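Side-chain contacts in PaxB (PDB 6EK4), which probably acts as one component of a two-component alpha-helical pore-forming toxin of the YaxAB type, which punctures target membranes: residues His34-Lys37 with Ile42-Glu45; Glu45-Ile50 with His289-Glu294; Leu52-Leu57 with Thr296-Gln301; Ala60-Val65 with His348-Ser353; Lys128-Met133 with Ala308-Ala313. One frame throughout, in Å; residues are numbered along the deposited sequence.

Contact 1: His34-Lys37 with Ile42-Glu45; sequences HQQK and IIQE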
# COMPACT_ATOMS: atom_id res chain seq x y z
N HIS A 34 -5.48 -8.19 0.50
CA HIS A 34 -5.83 -9.24 1.45
C HIS A 34 -5.38 -8.96 2.89
O HIS A 34 -5.99 -9.47 3.84
CB HIS A 34 -5.29 -10.59 0.98
CG HIS A 34 -6.02 -11.14 -0.21
ND1 HIS A 34 -5.69 -10.82 -1.50
CD2 HIS A 34 -7.08 -11.98 -0.29
CE1 HIS A 34 -6.51 -11.44 -2.33
NE2 HIS A 34 -7.36 -12.15 -1.62
N GLN A 35 -4.33 -8.17 3.06
CA GLN A 35 -3.84 -7.80 4.40
C GLN A 35 -4.46 -6.50 4.91
O GLN A 35 -4.56 -6.29 6.12
CB GLN A 35 -2.31 -7.72 4.42
CG GLN A 35 -1.72 -6.47 3.77
CD GLN A 35 -0.20 -6.52 3.66
OE1 GLN A 35 0.39 -7.60 3.62
NE2 GLN A 35 0.42 -5.35 3.61
N GLN A 36 -4.85 -5.62 3.99
CA GLN A 36 -5.51 -4.36 4.32
C GLN A 36 -6.76 -4.58 5.18
O GLN A 36 -7.62 -5.40 4.84
CB GLN A 36 -5.87 -3.60 3.03
CG GLN A 36 -6.90 -2.47 3.17
CD GLN A 36 -8.31 -2.89 2.78
OE1 GLN A 36 -8.51 -3.83 2.01
NE2 GLN A 36 -9.30 -2.17 3.30
N LYS A 37 -6.84 -3.86 6.30
CA LYS A 37 -7.97 -3.96 7.22
C LYS A 37 -8.41 -2.57 7.69
O LYS A 37 -8.27 -2.22 8.86
CB LYS A 37 -7.62 -4.86 8.41
CG LYS A 37 -7.49 -6.33 8.05
CD LYS A 37 -6.90 -7.15 9.18
CE LYS A 37 -6.68 -8.59 8.76
NZ LYS A 37 -6.20 -9.44 9.88
N ILE A 42 -17.05 -2.06 1.81
CA ILE A 42 -17.24 -1.79 0.38
C ILE A 42 -15.89 -1.54 -0.29
O ILE A 42 -15.68 -1.94 -1.43
CB ILE A 42 -18.21 -0.60 0.13
CG1 ILE A 42 -18.61 -0.52 -1.35
CG2 ILE A 42 -17.60 0.72 0.57
CD1 ILE A 42 -19.35 -1.74 -1.86
N ILE A 43 -14.98 -0.89 0.44
CA ILE A 43 -13.60 -0.71 -0.03
C ILE A 43 -12.89 -2.06 -0.08
O ILE A 43 -12.15 -2.34 -1.02
CB ILE A 43 -12.81 0.25 0.90
CG1 ILE A 43 -13.40 1.67 0.84
CG2 ILE A 43 -11.33 0.28 0.53
CD1 ILE A 43 -13.16 2.42 -0.46
N GLN A 44 -13.14 -2.89 0.93
CA GLN A 44 -12.57 -4.24 0.98
C GLN A 44 -13.00 -5.08 -0.23
O GLN A 44 -12.20 -5.84 -0.77
CB GLN A 44 -12.98 -4.95 2.27
CG GLN A 44 -12.03 -6.05 2.71
CD GLN A 44 -12.42 -6.64 4.05
OE1 GLN A 44 -11.75 -6.42 5.06
NE2 GLN A 44 -13.51 -7.40 4.07
N GLU A 45 -14.26 -4.93 -0.64
CA GLU A 45 -14.78 -5.64 -1.80
C GLU A 45 -14.23 -5.05 -3.10
O GLU A 45 -13.85 -5.80 -4.01
CB GLU A 45 -16.31 -5.59 -1.82
CG GLU A 45 -16.94 -6.52 -2.84
CD GLU A 45 -18.44 -6.34 -2.97
OE1 GLU A 45 -19.10 -5.98 -1.98
OE2 GLU A 45 -18.96 -6.56 -4.09
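Gln36, which meets Ile43 and Gln44, is the residue at which the backbone leaves helix 19-35. Its psi of 129° breaks the helical path and Lys37 carries the chain onward. Four residues that are neither helix nor strand follow, and then helix 42-73 begins with Ile42-Glu45. Gln36 does the reaching. Its CG stands anti to the backbone N (chi1 163°), which sends the side chain across to the first turn of the new helix. There the amide meets two residues with its two ends. NE2 comes to the CG2 branch of Ile43 at 4.2 Å, while the CD1 end of that isoleucine leads away. OE1 lies alongside the start of Gln44, 4.2 Å from its CA and no farther from its CG. These are van der Waals contacts. The amide gets a weak hydrogen bond from NE2 to Ser38 OG, within the connecting loop. Gln36 and Ile43 are both buried, and both touch Val288 of helix 247-321. Gln36 therefore sits where the loop, the new helix and a third helix come together. Such a contact is characteristic of the closed end of an alpha-alpha hairpin, here made by helices 19-35 and 42-73.

Contact 2: Glu45-Ile50 with His289-Glu294; sequences EKTLRI and HQIDKE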
# COMPACT_ATOMS: atom_id res chain seq x y z
N GLU A 45 -14.26 -4.93 -0.64
CA GLU A 45 -14.78 -5.64 -1.80
C GLU A 45 -14.23 -5.05 -3.10
O GLU A 45 -13.85 -5.80 -4.01
CB GLU A 45 -16.31 -5.59 -1.82
CG GLU A 45 -16.94 -6.52 -2.84
CD GLU A 45 -18.44 -6.34 -2.97
OE1 GLU A 45 -19.10 -5.98 -1.98
OE2 GLU A 45 -18.96 -6.56 -4.09
N LYS A 46 -14.20 -3.73 -3.20
CA LYS A 46 -13.69 -3.05 -4.40
C LYS A 46 -12.21 -3.34 -4.65
O LYS A 46 -11.79 -3.48 -5.79
CB LYS A 46 -13.91 -1.53 -4.31
CG LYS A 46 -15.34 -1.09 -4.56
CD LYS A 46 -15.42 0.41 -4.74
CE LYS A 46 -16.85 0.92 -4.68
NZ LYS A 46 -16.93 2.39 -4.90
N THR A 47 -11.42 -3.43 -3.58
CA THR A 47 -10.00 -3.77 -3.70
C THR A 47 -9.81 -5.19 -4.22
O THR A 47 -8.87 -5.46 -4.97
CB THR A 47 -9.25 -3.61 -2.36
OG1 THR A 47 -9.99 -4.26 -1.32
CG2 THR A 47 -9.08 -2.14 -2.01
N LEU A 48 -10.69 -6.10 -3.82
CA LEU A 48 -10.67 -7.47 -4.33
C LEU A 48 -11.06 -7.52 -5.81
O LEU A 48 -10.57 -8.39 -6.54
CB LEU A 48 -11.59 -8.38 -3.50
CG LEU A 48 -11.15 -8.65 -2.06
CD1 LEU A 48 -12.26 -9.33 -1.28
CD2 LEU A 48 -9.88 -9.49 -2.02
N ARG A 49 -11.93 -6.61 -6.25
CA ARG A 49 -12.27 -6.50 -7.67
C ARG A 49 -11.06 -6.04 -8.48
O ARG A 49 -10.82 -6.54 -9.58
CB ARG A 49 -13.41 -5.51 -7.89
CG ARG A 49 -14.77 -5.95 -7.37
CD ARG A 49 -15.80 -4.85 -7.56
NE ARG A 49 -17.02 -5.08 -6.80
CZ ARG A 49 -17.98 -4.18 -6.62
NH1 ARG A 49 -17.87 -2.95 -7.13
NH2 ARG A 49 -19.06 -4.49 -5.91
N ILE A 50 -10.30 -5.10 -7.93
CA ILE A 50 -9.12 -4.56 -8.61
C ILE A 50 -8.03 -5.63 -8.74
O ILE A 50 -7.42 -5.76 -9.80
CB ILE A 50 -8.56 -3.31 -7.89
CG1 ILE A 50 -9.56 -2.15 -7.99
CG2 ILE A 50 -7.23 -2.88 -8.49
CD1 ILE A 50 -9.32 -1.03 -7.00
N HIS A 289 -4.50 3.40 -0.63
CA HIS A 289 -3.74 4.41 -1.37
C HIS A 289 -2.61 3.78 -2.18
O HIS A 289 -2.32 4.21 -3.30
CB HIS A 289 -3.17 5.47 -0.42
CG HIS A 289 -4.08 6.63 -0.17
ND1 HIS A 289 -3.95 7.83 -0.83
CD2 HIS A 289 -5.15 6.77 0.65
CE1 HIS A 289 -4.88 8.67 -0.42
NE2 HIS A 289 -5.63 8.05 0.48
N GLN A 290 -1.96 2.78 -1.60
CA GLN A 290 -0.90 2.04 -2.27
C GLN A 290 -1.45 1.21 -3.43
O GLN A 290 -0.81 1.11 -4.48
CB GLN A 290 -0.15 1.13 -1.28
CG GLN A 290 1.08 0.44 -1.85
CD GLN A 290 2.12 1.40 -2.39
OE1 GLN A 290 2.72 1.16 -3.44
NE2 GLN A 290 2.33 2.51 -1.68
N ILE A 291 -2.63 0.63 -3.25
CA ILE A 291 -3.29 -0.14 -4.32
C ILE A 291 -3.57 0.74 -5.54
O ILE A 291 -3.43 0.28 -6.68
CB ILE A 291 -4.60 -0.81 -3.82
CG1 ILE A 291 -4.25 -2.05 -2.99
CG2 ILE A 291 -5.50 -1.21 -4.98
CD1 ILE A 291 -5.41 -2.61 -2.19
N ASP A 292 -3.95 2.00 -5.32
CA ASP A 292 -4.16 2.94 -6.41
C ASP A 292 -2.86 3.28 -7.13
O ASP A 292 -2.83 3.44 -8.35
CB ASP A 292 -4.82 4.23 -5.91
CG ASP A 292 -5.33 5.10 -7.05
OD1 ASP A 292 -6.28 4.69 -7.74
OD2 ASP A 292 -4.77 6.20 -7.25
N LYS A 293 -1.77 3.40 -6.36
CA LYS A 293 -0.45 3.70 -6.93
C LYS A 293 0.14 2.50 -7.67
O LYS A 293 0.83 2.68 -8.67
CB LYS A 293 0.51 4.18 -5.84
CG LYS A 293 0.16 5.56 -5.30
CD LYS A 293 1.07 5.98 -4.15
CE LYS A 293 0.64 7.31 -3.56
NZ LYS A 293 1.44 7.68 -2.36
N GLU A 294 -0.13 1.29 -7.18
CA GLU A 294 0.27 0.07 -7.88
C GLU A 294 -0.56 -0.12 -9.15
O GLU A 294 -0.06 -0.60 -10.16
CB GLU A 294 0.13 -1.16 -6.97
CG GLU A 294 1.05 -1.16 -5.75
CD GLU A 294 2.51 -1.41 -6.08
OE1 GLU A 294 2.84 -1.67 -7.26
OE2 GLU A 294 3.34 -1.33 -5.15
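Thr47 and Ile50 of helix 42-73 pack on Ile291 of helix 247-321 inside the elongated helical bundle of PaxB. Ile291 carries the contact from its side, touching both Thr47 and Ile50. Its CG1 stands beside the backbone N (chi1 -77°), and this sends CD1 toward Thr47. CD1 comes to Thr47 CG2 at 3.7 Å and also lies near Thr47 CB. The two side chains cross at about a right angle. The other branch of Ile291 faces Ile50, CG2 to CG2, at 4.3 Å. Thr47 and Ile291 also hold the nearest pair of CA atoms, 7.7 Å apart. All three residues are buried, as expected for inward positions of a bundle. Thr47 turns its methyl to the partner helix and its hydroxyl back to its own, where OG1 is hydrogen-bonded to the carbonyls of Ile43 and Gln44. Ile50 also touches Val143, in the loop after helix 101-141. Elsewhere on helix 42-73, Arg49 NH2 makes a salt bridge to Glu45 OE2 at 2.8 Å. It meets that oxygen from well above the carboxylate plane, 62° out of it, with a bent N-H...O angle of 150°. Both residues touch a neighbouring molecule in the crystal.

Contact 3: Leu52-Leu57 with Thr296-Gln301; sequences LYSRDL and TTLLLQ. With NA (sodium ion), chain E.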
# COMPACT_ATOMS: atom_id res chain seq x y z
N LEU A 52 -8.51 -8.89 -8.73
CA LEU A 52 -9.02 -9.94 -9.61
C LEU A 52 -8.89 -9.56 -11.08
O LEU A 52 -8.43 -10.36 -11.90
CB LEU A 52 -10.49 -10.24 -9.27
CG LEU A 52 -11.01 -11.62 -9.67
CD1 LEU A 52 -10.52 -12.69 -8.70
CD2 LEU A 52 -12.53 -11.63 -9.73
N TYR A 53 -9.30 -8.34 -11.42
CA TYR A 53 -9.15 -7.82 -12.78
C TYR A 53 -7.68 -7.53 -13.12
O TYR A 53 -7.29 -7.63 -14.29
CB TYR A 53 -9.99 -6.55 -12.98
CG TYR A 53 -11.49 -6.77 -13.05
CD1 TYR A 53 -12.04 -7.74 -13.88
CD2 TYR A 53 -12.37 -5.98 -12.30
CE1 TYR A 53 -13.41 -7.94 -13.95
CE2 TYR A 53 -13.74 -6.16 -12.37
CZ TYR A 53 -14.26 -7.14 -13.20
OH TYR A 53 -15.62 -7.32 -13.26
N SER A 54 -6.88 -7.15 -12.13
CA SER A 54 -5.44 -6.96 -12.32
C SER A 54 -4.77 -8.25 -12.77
O SER A 54 -3.92 -8.24 -13.66
CB SER A 54 -4.77 -6.45 -11.04
OG SER A 54 -5.08 -5.09 -10.80
N ARG A 55 -5.15 -9.35 -12.13
CA ARG A 55 -4.62 -10.67 -12.48
C ARG A 55 -5.09 -11.11 -13.87
O ARG A 55 -4.33 -11.74 -14.60
CB ARG A 55 -5.03 -11.69 -11.42
CG ARG A 55 -4.25 -13.00 -11.48
CD ARG A 55 -4.37 -13.78 -10.19
NE ARG A 55 -5.76 -14.11 -9.87
CZ ARG A 55 -6.16 -14.75 -8.77
NH1 ARG A 55 -7.45 -15.01 -8.59
NH2 ARG A 55 -5.27 -15.14 -7.86
N ASP A 56 -6.33 -10.77 -14.21
CA ASP A 56 -6.86 -11.03 -15.55
C ASP A 56 -6.09 -10.25 -16.62
O ASP A 56 -5.85 -10.77 -17.71
CB ASP A 56 -8.35 -10.68 -15.64
CG ASP A 56 -9.24 -11.71 -14.97
OD1 ASP A 56 -8.84 -12.89 -14.86
OD2 ASP A 56 -10.37 -11.35 -14.57
N LEU A 57 -5.74 -9.01 -16.31
CA LEU A 57 -4.96 -8.17 -17.22
C LEU A 57 -3.56 -8.76 -17.41
O LEU A 57 -3.05 -8.82 -18.53
CB LEU A 57 -4.85 -6.74 -16.68
CG LEU A 57 -4.26 -5.67 -17.61
CD1 LEU A 57 -4.86 -4.31 -17.31
CD2 LEU A 57 -2.74 -5.61 -17.53
N THR A 296 -1.87 2.36 -10.92
CA THR A 296 -1.36 3.36 -11.85
C THR A 296 -0.09 2.86 -12.54
O THR A 296 0.10 3.10 -13.74
CB THR A 296 -1.07 4.70 -11.14
OG1 THR A 296 -2.27 5.18 -10.53
CG2 THR A 296 -0.55 5.75 -12.11
N THR A 297 0.77 2.17 -11.79
CA THR A 297 2.03 1.65 -12.33
C THR A 297 1.81 0.58 -13.39
O THR A 297 2.46 0.60 -14.44
CB THR A 297 2.92 1.09 -11.21
OG1 THR A 297 3.29 2.14 -10.31
CG2 THR A 297 4.19 0.46 -11.77
N LEU A 298 0.90 -0.36 -13.12
CA LEU A 298 0.64 -1.46 -14.06
C LEU A 298 -0.10 -0.99 -15.31
O LEU A 298 0.13 -1.50 -16.40
CB LEU A 298 -0.12 -2.61 -13.37
CG LEU A 298 -1.63 -2.47 -13.12
CD1 LEU A 298 -2.46 -3.00 -14.28
CD2 LEU A 298 -2.01 -3.19 -11.83
N LEU A 299 -0.99 -0.01 -15.14
CA LEU A 299 -1.76 0.55 -16.27
C LEU A 299 -0.88 1.31 -17.28
O LEU A 299 -1.18 1.32 -18.47
CB LEU A 299 -2.88 1.46 -15.76
CG LEU A 299 -4.12 0.74 -15.22
CD1 LEU A 299 -5.07 1.72 -14.55
CD2 LEU A 299 -4.84 -0.02 -16.33
N LEU A 300 0.19 1.94 -16.79
CA LEU A 300 1.19 2.56 -17.67
C LEU A 300 1.83 1.52 -18.58
O LEU A 300 2.00 1.76 -19.78
CB LEU A 300 2.28 3.27 -16.85
CG LEU A 300 2.12 4.78 -16.58
CD1 LEU A 300 0.67 5.18 -16.33
CD2 LEU A 300 3.00 5.19 -15.41
N GLN A 301 2.19 0.37 -18.01
CA GLN A 301 2.76 -0.73 -18.78
C GLN A 301 1.70 -1.41 -19.64
O GLN A 301 1.98 -1.84 -20.76
CB GLN A 301 3.39 -1.77 -17.84
CG GLN A 301 4.50 -1.24 -16.95
CD GLN A 301 5.70 -0.72 -17.73
OE1 GLN A 301 5.98 -1.18 -18.84
NE2 GLN A 301 6.42 0.23 -17.15
NA NA E . -9.42 -15.46 -15.23
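Leu298 reaches from helix 247-321 to Ser54 and Leu57 of helix 42-73. Its CB already points at the partner helix. CG then sits between the backbone N and the carbonyl carbon (chi1 77°), and its two methyls divide the work. CD1 goes to Leu57, 4.1 Å from CD1 and 4.2 Å from CD2. It thus lies against both methyls of that residue, and the two leucines meet at a slant. CD2 goes to Ser54 and rests 3.8 Å from OG. From helix 42-73, Leu57 comes in with CG anti to its backbone N (chi1 -170°). Its CD1 also touches Leu299 CD2 at 4.4 Å. The two short helical segments run in nearly the same direction, 26° apart, with axes 11.7 Å apart at their closest. Ile29 of helix 19-35 touches both Ser54 and Leu298. On another side of helix 42-73, Asp56 OD1 binds a sodium ion at 2.7 Å; the ion takes no part in the leucine packing. The Ser54 hydroxyl is hydrogen-bonded to the carbonyl of Ile50, one turn back. With that polar group satisfied within its own helix, the contact rests on apolar packing and contains no directional bond.

Contact 4: Ala60-Val65 with His348-Ser353; sequences AARASV and HSMLLS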
# COMPACT_ATOMS: atom_id res chain seq x y z
N ALA A 60 -3.75 -11.74 -19.67
CA ALA A 60 -3.89 -11.30 -21.06
C ALA A 60 -2.55 -10.85 -21.63
O ALA A 60 -2.23 -11.15 -22.79
CB ALA A 60 -4.91 -10.18 -21.15
N ALA A 61 -1.77 -10.13 -20.83
CA ALA A 61 -0.45 -9.66 -21.24
C ALA A 61 0.51 -10.82 -21.49
O ALA A 61 1.24 -10.82 -22.48
CB ALA A 61 0.13 -8.72 -20.19
N ARG A 62 0.50 -11.81 -20.60
CA ARG A 62 1.36 -12.99 -20.73
C ARG A 62 1.01 -13.85 -21.95
O ARG A 62 1.90 -14.41 -22.59
CB ARG A 62 1.29 -13.86 -19.47
CG ARG A 62 1.99 -13.26 -18.27
CD ARG A 62 1.67 -14.05 -17.01
NE ARG A 62 2.24 -13.43 -15.81
CZ ARG A 62 3.52 -13.52 -15.43
NH1 ARG A 62 4.40 -14.20 -16.16
NH2 ARG A 62 3.92 -12.92 -14.32
N ALA A 63 -0.28 -13.96 -22.26
CA ALA A 63 -0.76 -14.80 -23.35
C ALA A 63 -0.59 -14.13 -24.72
O ALA A 63 -0.45 -14.82 -25.73
CB ALA A 63 -2.22 -15.17 -23.13
N SER A 64 -0.63 -12.80 -24.74
CA SER A 64 -0.53 -12.04 -25.99
C SER A 64 0.81 -12.26 -26.70
O SER A 64 0.85 -12.32 -27.93
CB SER A 64 -0.72 -10.55 -25.72
OG SER A 64 0.31 -10.05 -24.88
N VAL A 65 1.88 -12.38 -25.93
CA VAL A 65 3.23 -12.50 -26.50
C VAL A 65 3.41 -13.77 -27.35
O VAL A 65 3.76 -13.67 -28.52
CB VAL A 65 4.33 -12.38 -25.41
CG1 VAL A 65 5.72 -12.62 -26.00
CG2 VAL A 65 4.27 -11.00 -24.75
N HIS A 348 10.48 -14.87 -19.28
CA HIS A 348 11.29 -16.06 -19.05
C HIS A 348 12.20 -15.92 -17.82
O HIS A 348 12.33 -16.86 -17.04
CB HIS A 348 12.13 -16.38 -20.29
CG HIS A 348 13.10 -17.50 -20.10
ND1 HIS A 348 12.72 -18.82 -20.08
CD2 HIS A 348 14.44 -17.50 -19.91
CE1 HIS A 348 13.78 -19.59 -19.89
NE2 HIS A 348 14.84 -18.81 -19.78
N SER A 349 12.82 -14.75 -17.67
CA SER A 349 13.79 -14.51 -16.60
C SER A 349 13.22 -13.65 -15.47
O SER A 349 13.97 -12.97 -14.76
CB SER A 349 15.05 -13.86 -17.17
OG SER A 349 14.76 -12.58 -17.71
N MET A 350 11.90 -13.69 -15.28
CA MET A 350 11.24 -12.84 -14.29
C MET A 350 11.35 -13.45 -12.89
O MET A 350 11.02 -14.62 -12.69
CB MET A 350 9.77 -12.64 -14.64
CG MET A 350 9.09 -11.54 -13.85
SD MET A 350 7.43 -11.14 -14.43
CE MET A 350 7.79 -10.32 -15.97
N LEU A 351 11.82 -12.64 -11.94
CA LEU A 351 11.89 -13.02 -10.53
C LEU A 351 11.08 -12.03 -9.70
O LEU A 351 11.53 -10.92 -9.41
CB LEU A 351 13.35 -13.02 -10.04
CG LEU A 351 14.19 -14.29 -10.26
CD1 LEU A 351 14.25 -14.68 -11.73
CD2 LEU A 351 15.58 -14.09 -9.69
N LEU A 352 9.86 -12.43 -9.32
CA LEU A 352 8.97 -11.58 -8.52
C LEU A 352 9.25 -11.73 -7.03
O LEU A 352 10.01 -12.60 -6.61
CB LEU A 352 7.51 -11.92 -8.81
CG LEU A 352 7.04 -11.74 -10.26
CD1 LEU A 352 5.58 -12.17 -10.39
CD2 LEU A 352 7.22 -10.31 -10.73
N SER A 353 8.63 -10.86 -6.23
CA SER A 353 8.77 -10.90 -4.78
C SER A 353 7.64 -10.14 -4.09
O SER A 353 6.67 -10.74 -3.61
CB SER A 353 10.12 -10.32 -4.35
OG SER A 353 10.30 -9.01 -4.87
OXT SER A 353 7.65 -8.91 -4.00
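Arg62 reaches Met350 through an extended chain: CG lies beside the backbone N (chi1 -72°) and the atoms from CG to NE run straight. This carries the guanidinium out toward the C-terminal tail. Met350 answers with CG anti to its own backbone N (chi1 -167°) and a bend at its last torsion (chi3 -72°). The two chains meet at a slant. Arg62 NH2 lies 3.9 Å from Met350 SD, which approaches the guanidinium obliquely. Leu352 CD1 lies at its edge, near the plane, 4.3 Å from the same NH2. From Ser349 on, the second segment is the non-helical C-terminal tail, and the tail holds on elsewhere too. Ser353 N is hydrogen-bonded to Gln24 OE1 of helix 19-35, and Met350 and Arg62 both touch Ser23 of that helix. The backbones stay well apart, with the nearest CA atoms, Arg62 and His348, 10.5 Å from each other. Arg62 NE forms a salt bridge to Asp58 OD2, one turn earlier, which probably helps to steer the group. The guanidinium thus has its charge partner on its own helix. Toward the tail its NH2 touches a sulfur and a methyl, and this surface contact is one of van der Waals packing.

Contact 5: Lys128-Met133 with Ala308-Ala313; sequences KEANLM and AWNIFA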
# COMPACT_ATOMS: atom_id res chain seq x y z
N LYS A 128 -7.29 -7.75 -32.13
CA LYS A 128 -7.96 -8.59 -31.14
C LYS A 128 -7.27 -8.49 -29.77
O LYS A 128 -7.94 -8.47 -28.74
CB LYS A 128 -8.01 -10.04 -31.63
CG LYS A 128 -8.60 -11.05 -30.64
CD LYS A 128 -7.51 -11.82 -29.90
CE LYS A 128 -8.09 -12.61 -28.74
NZ LYS A 128 -9.09 -13.62 -29.17
N GLU A 129 -5.94 -8.44 -29.77
CA GLU A 129 -5.16 -8.30 -28.54
C GLU A 129 -5.22 -6.89 -27.98
O GLU A 129 -5.19 -6.70 -26.76
CB GLU A 129 -3.70 -8.70 -28.78
CG GLU A 129 -3.49 -10.17 -29.12
CD GLU A 129 -3.93 -11.11 -28.02
OE1 GLU A 129 -3.73 -10.79 -26.83
OE2 GLU A 129 -4.49 -12.18 -28.34
N ALA A 130 -5.30 -5.89 -28.86
CA ALA A 130 -5.42 -4.50 -28.45
C ALA A 130 -6.77 -4.24 -27.78
O ALA A 130 -6.84 -3.63 -26.72
CB ALA A 130 -5.23 -3.57 -29.64
N ASN A 131 -7.84 -4.72 -28.42
CA ASN A 131 -9.19 -4.58 -27.88
C ASN A 131 -9.37 -5.35 -26.57
O ASN A 131 -10.10 -4.90 -25.68
CB ASN A 131 -10.23 -5.05 -28.90
CG ASN A 131 -10.27 -4.17 -30.14
OD1 ASN A 131 -9.48 -3.25 -30.29
ND2 ASN A 131 -11.21 -4.47 -31.03
N LEU A 132 -8.71 -6.50 -26.46
CA LEU A 132 -8.73 -7.30 -25.24
C LEU A 132 -8.03 -6.57 -24.10
O LEU A 132 -8.57 -6.46 -23.00
CB LEU A 132 -8.08 -8.67 -25.48
CG LEU A 132 -7.92 -9.61 -24.29
CD1 LEU A 132 -9.22 -9.77 -23.51
CD2 LEU A 132 -7.41 -10.97 -24.76
N MET A 133 -6.82 -6.08 -24.36
CA MET A 133 -6.05 -5.35 -23.35
C MET A 133 -6.76 -4.05 -22.95
O MET A 133 -6.65 -3.62 -21.80
CB MET A 133 -4.63 -5.04 -23.87
CG MET A 133 -3.71 -4.35 -22.87
SD MET A 133 -3.52 -5.22 -21.30
CE MET A 133 -2.64 -6.69 -21.81
N ALA A 308 1.33 -0.66 -28.50
CA ALA A 308 2.23 -1.44 -29.34
C ALA A 308 1.49 -2.24 -30.41
O ALA A 308 1.88 -2.23 -31.58
CB ALA A 308 3.07 -2.38 -28.48
N TRP A 309 0.41 -2.91 -30.02
CA TRP A 309 -0.34 -3.75 -30.96
C TRP A 309 -1.09 -2.92 -32.01
O TRP A 309 -1.17 -3.32 -33.17
CB TRP A 309 -1.32 -4.68 -30.23
CG TRP A 309 -0.75 -5.44 -29.05
CD1 TRP A 309 -1.42 -5.79 -27.91
CD2 TRP A 309 0.59 -5.93 -28.89
NE1 TRP A 309 -0.59 -6.46 -27.06
CE2 TRP A 309 0.65 -6.56 -27.63
CE3 TRP A 309 1.74 -5.90 -29.69
CZ2 TRP A 309 1.82 -7.16 -27.15
CZ3 TRP A 309 2.90 -6.49 -29.20
CH2 TRP A 309 2.93 -7.11 -27.95
N ASN A 310 -1.62 -1.76 -31.60
CA ASN A 310 -2.26 -0.84 -32.55
C ASN A 310 -1.25 -0.19 -33.49
O ASN A 310 -1.57 0.09 -34.65
CB ASN A 310 -3.08 0.23 -31.81
CG ASN A 310 -4.43 -0.28 -31.35
OD1 ASN A 310 -5.05 -1.13 -31.99
ND2 ASN A 310 -4.91 0.25 -30.23
N ILE A 311 -0.04 0.06 -33.00
CA ILE A 311 1.07 0.52 -33.84
C ILE A 311 1.46 -0.58 -34.82
O ILE A 311 1.60 -0.33 -36.02
CB ILE A 311 2.29 0.94 -32.99
CG1 ILE A 311 2.03 2.31 -32.36
CG2 ILE A 311 3.56 1.00 -33.84
CD1 ILE A 311 3.02 2.70 -31.27
N PHE A 312 1.64 -1.80 -34.31
CA PHE A 312 1.97 -2.97 -35.12
C PHE A 312 0.95 -3.19 -36.24
O PHE A 312 1.32 -3.51 -37.37
CB PHE A 312 2.03 -4.23 -34.25
CG PHE A 312 3.34 -4.44 -33.54
CD1 PHE A 312 4.15 -3.37 -33.16
CD2 PHE A 312 3.76 -5.73 -33.22
CE1 PHE A 312 5.35 -3.59 -32.50
CE2 PHE A 312 4.96 -5.95 -32.56
CZ PHE A 312 5.75 -4.87 -32.20
N ALA A 313 -0.33 -3.02 -35.92
CA ALA A 313 -1.41 -3.23 -36.88
C ALA A 313 -1.39 -2.20 -38.01
O ALA A 313 -1.41 -2.56 -39.19
CB ALA A 313 -2.76 -3.20 -36.17
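The shortest polar bond here, Phe312 N to Ala308 O at 2.8 Å, belongs to the helix that lays Trp309 and Asn310 against Glu129 and Ala130. Ala130 CB meets Trp309 CB at 4.1 Å. It also meets the Asn310 amide, where OD1 is nearest, 3.4 Å from Ala130 CB. The indole reaches past it to Glu129, with Trp309 CD1 3.8 Å from Glu129 CB, an oblique approach to the ring. A bend at chi2 (-62°) turns the Glu129 carboxylate away from Trp309, and the side chain goes on to touch Ser64 and Gln67 of helix 42-73. Ala308 CB lies over one face of the indole, 3.9 Å above the plane and toward the rim. Phe312 CE2 stands at the ring edge, and in turn Trp309 CE3 lies over a face of Phe312. Leu68 of helix 42-73 and Phe339 of helix 326-348 touch the tryptophan as well. The small Ala130 lets the backbones come near: its CA is 5.7 Å from that of Trp309, and the segment axes approach to 8.7 Å. Running at 156° to each other, they form a closely packed antiparallel helix pair in the core of an alpha-helical bundle.

How the contacts relate
Four of the contacts lie along helix 42-73. Contact 1 is at its start, contacts 2 and 3 follow, and contact 4 is farther on. Contacts 2, 3 and 5 also share helix 247-321. The centres of contact 1 and contact 2 are about 8 Å apart. Those of contact 2 and contact 3 are about 10 Å apart, and those of contact 1 and contact 5 about 33 Å. Contact 5 brings in helix 101-141. Its Met133 touches Leu57 of contact 3 and Ala61 of contact 4. Contact 1 is local in sequence, whereas the others join segments at least 175 residues apart. Contact 5 is nested within the loop closed by contact 4. Together they tie distant parts of the chain into one long helical bundle.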